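Local coordinates for B-cell differentiation antigen CD72 (Mus musculus, PDB 5B1R), which is a B-cell co-receptor that recognises the Sm/RNP self-antigen, probably through this extracellular C-type lectin-like domain, and inhibits B-cell receptor signalling when coligated with that receptor, at residues Gly58-Leu63 against Gln96-Thr101. The protein carries 2 engineered substitutions. Residues are numbered along the deposited sequence; the frame is centred on the assembly and turned at random.
Sequences GLEELL and QKWKRT. Unlike the reference sequence in segment 96-101: Lys99 (reference Glu).
The indole of Trp98 meets Glu60 at its pyrrole edge and Leu63 over one face; a broad flat ring can offer both. Leu63 lays CD1 almost directly over the six-membered ring, 4.0 Å from its centroid, a CH-pi contact. CB of Leu63 comes to 3.6 Å from CZ2 of Trp98. A branched aliphatic chain fits here because one methyl can rest on the pi surface as the CB methylene packs near the rim. With CG anti to the backbone N (chi1 -178°) and the chain extended beyond it, Glu60 runs past the indole, and OE2 ends in the ring plane, 3.4 Å from CD1 of Trp98, whose C-H is probably slightly positive. The carboxylate stands almost upright to the ring, the planes 82° apart. No direct hydrogen bond joins the segments; instead the long glutamate reaches a water that donates to Glu60 OE2 (2.7 Å) and accepts from Trp98 N (2.9 Å). Leu63 is the last residue of a type I turn that starts at Glu60, on helix 57-60, and touches Ile91 and Ile19. Trp98 projects from strand 97-104, an outer strand of the three-stranded antiparallel sheet in this C-type lectin fold, and packs on Lys93 of adjoining strand 87-94.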
loop_
_atom_site.group_PDB
_atom_site.type_symbol
_atom_site.label_atom_id
_atom_site.label_comp_id
_atom_site.label_asym_id
_atom_site.label_seq_id
_atom_site.Cartn_x
_atom_site.Cartn_y
_atom_site.Cartn_z
ATOM N N GLY A 58 8.161 5.789 -8.251
ATOM C CA GLY A 58 8.636 4.478 -8.660
ATOM C C GLY A 58 7.592 3.408 -8.432
ATOM O O GLY A 58 7.490 2.454 -9.203
ATOM N N LEU A 59 6.822 3.565 -7.358
ATOM C CA LEU A 59 5.730 2.649 -7.069
ATOM C C LEU A 59 4.529 2.938 -7.973
ATOM O O LEU A 59 3.969 2.021 -8.601
ATOM C CB LEU A 59 5.325 2.749 -5.592
ATOM C CG LEU A 59 4.074 1.968 -5.188
ATOM C CD1 LEU A 59 4.240 0.463 -5.347
ATOM C CD2 LEU A 59 3.730 2.325 -3.752
ATOM N N GLU A 60 4.110 4.204 -8.026
ATOM C CA GLU A 60 2.902 4.577 -8.743
ATOM C C GLU A 60 2.959 4.117 -10.196
ATOM O O GLU A 60 1.972 3.616 -10.736
ATOM C CB GLU A 60 2.703 6.088 -8.648
ATOM C CG GLU A 60 1.429 6.565 -9.320
ATOM C CD GLU A 60 1.040 7.991 -8.976
ATOM O OE1 GLU A 60 1.545 8.544 -7.965
ATOM O OE2 GLU A 60 0.192 8.551 -9.707
ATOM N N GLU A 61 4.129 4.245 -10.816
ATOM C CA GLU A 61 4.270 3.922 -12.228
ATOM C C GLU A 61 4.152 2.441 -12.537
ATOM O O GLU A 61 3.923 2.077 -13.691
ATOM C CB GLU A 61 5.597 4.447 -12.754
ATOM C CG GLU A 61 5.664 5.966 -12.806
ATOM C CD GLU A 61 6.980 6.486 -13.374
ATOM O OE1 GLU A 61 7.250 7.697 -13.210
ATOM O OE2 GLU A 61 7.743 5.694 -13.980
ATOM N N LEU A 62 4.287 1.593 -11.518
ATOM C CA LEU A 62 4.167 0.146 -11.693
ATOM C C LEU A 62 2.794 -0.413 -11.323
ATOM O O LEU A 62 2.528 -1.598 -11.517
ATOM C CB LEU A 62 5.263 -0.583 -10.911
ATOM C CG LEU A 62 6.649 -0.391 -11.530
ATOM C CD1 LEU A 62 7.722 -0.910 -10.584
ATOM C CD2 LEU A 62 6.718 -1.123 -12.857
ATOM N N LEU A 63 1.908 0.425 -10.797
ATOM C CA LEU A 63 0.565 -0.045 -10.475
ATOM C C LEU A 63 -0.286 -0.160 -11.736
ATOM O O LEU A 63 -0.148 0.630 -12.667
ATOM C CB LEU A 63 -0.100 0.914 -9.495
ATOM C CG LEU A 63 0.590 1.085 -8.144
ATOM C CD1 LEU A 63 -0.149 2.142 -7.310
ATOM C CD2 LEU A 63 0.675 -0.227 -7.402
ATOM N N GLN A 96 -6.695 10.867 -13.467
ATOM C CA GLN A 96 -5.250 11.044 -13.354
ATOM C C GLN A 96 -4.679 10.826 -11.949
ATOM O O GLN A 96 -3.463 10.818 -11.777
ATOM C CB GLN A 96 -4.829 12.419 -13.886
ATOM C CG GLN A 96 -5.231 12.696 -15.337
ATOM C CD GLN A 96 -4.367 11.967 -16.357
ATOM O OE1 GLN A 96 -3.788 10.916 -16.075
ATOM N NE2 GLN A 96 -4.275 12.532 -17.557
ATOM N N LYS A 97 -5.540 10.643 -10.950
ATOM C CA LYS A 97 -5.066 10.545 -9.567
ATOM C C LYS A 97 -5.496 9.287 -8.831
ATOM O O LYS A 97 -6.677 8.937 -8.822
ATOM C CB LYS A 97 -5.541 11.744 -8.743
ATOM C CG LYS A 97 -4.688 12.986 -8.869
ATOM C CD LYS A 97 -5.203 14.071 -7.941
ATOM C CE LYS A 97 -4.602 15.418 -8.283
ATOM N NZ LYS A 97 -5.278 16.505 -7.524
ATOM N N TRP A 98 -4.535 8.637 -8.176
ATOM C CA TRP A 98 -4.853 7.617 -7.183
ATOM C C TRP A 98 -5.460 8.291 -5.954
ATOM O O TRP A 98 -4.998 9.350 -5.535
ATOM C CB TRP A 98 -3.598 6.813 -6.803
ATOM C CG TRP A 98 -3.129 5.945 -7.933
ATOM C CD1 TRP A 98 -2.267 6.288 -8.934
ATOM C CD2 TRP A 98 -3.535 4.598 -8.196
ATOM N NE1 TRP A 98 -2.109 5.233 -9.800
ATOM C CE2 TRP A 98 -2.872 4.182 -9.365
ATOM C CE3 TRP A 98 -4.394 3.704 -7.553
ATOM C CZ2 TRP A 98 -3.047 2.920 -9.911
ATOM C CZ3 TRP A 98 -4.554 2.446 -8.091
ATOM C CH2 TRP A 98 -3.890 2.065 -9.263
ATOM N N LYS A 99 -6.499 7.666 -5.402
ATOM C CA LYS A 99 -7.166 8.150 -4.203
ATOM C C LYS A 99 -7.289 7.024 -3.192
ATOM O O LYS A 99 -7.363 5.853 -3.562
ATOM C CB LYS A 99 -8.565 8.681 -4.542
ATOM C CG LYS A 99 -8.529 9.946 -5.377
ATOM C CD LYS A 99 -9.911 10.493 -5.645
ATOM C CE LYS A 99 -9.833 11.691 -6.577
ATOM N NZ LYS A 99 -9.427 12.950 -5.883
ATOM N N ARG A 100 -7.311 7.387 -1.915
ATOM C CA ARG A 100 -7.693 6.444 -0.878
ATOM C C ARG A 100 -9.210 6.271 -0.914
ATOM O O ARG A 100 -9.948 7.256 -0.928
ATOM C CB ARG A 100 -7.269 6.959 0.499
ATOM C CG ARG A 100 -7.617 6.005 1.631
ATOM C CD ARG A 100 -7.232 6.553 3.007
ATOM N NE ARG A 100 -5.799 6.826 3.068
ATOM C CZ ARG A 100 -4.872 5.922 3.384
ATOM N NH1 ARG A 100 -5.225 4.702 3.790
ATOM N NH2 ARG A 100 -3.594 6.254 3.309
ATOM N N THR A 101 -9.655 5.018 -0.943
ATOM C CA THR A 101 -11.062 4.685 -0.987
ATOM C C THR A 101 -11.356 3.607 0.051
ATOM O O THR A 101 -10.471 2.880 0.506
ATOM C CB THR A 101 -11.480 4.193 -2.361
ATOM O OG1 THR A 101 -10.872 2.934 -2.615
ATOM C CG2 THR A 101 -11.063 5.170 -3.445
HETATM O O HOH W 1 -1.876 9.825 -8.581
#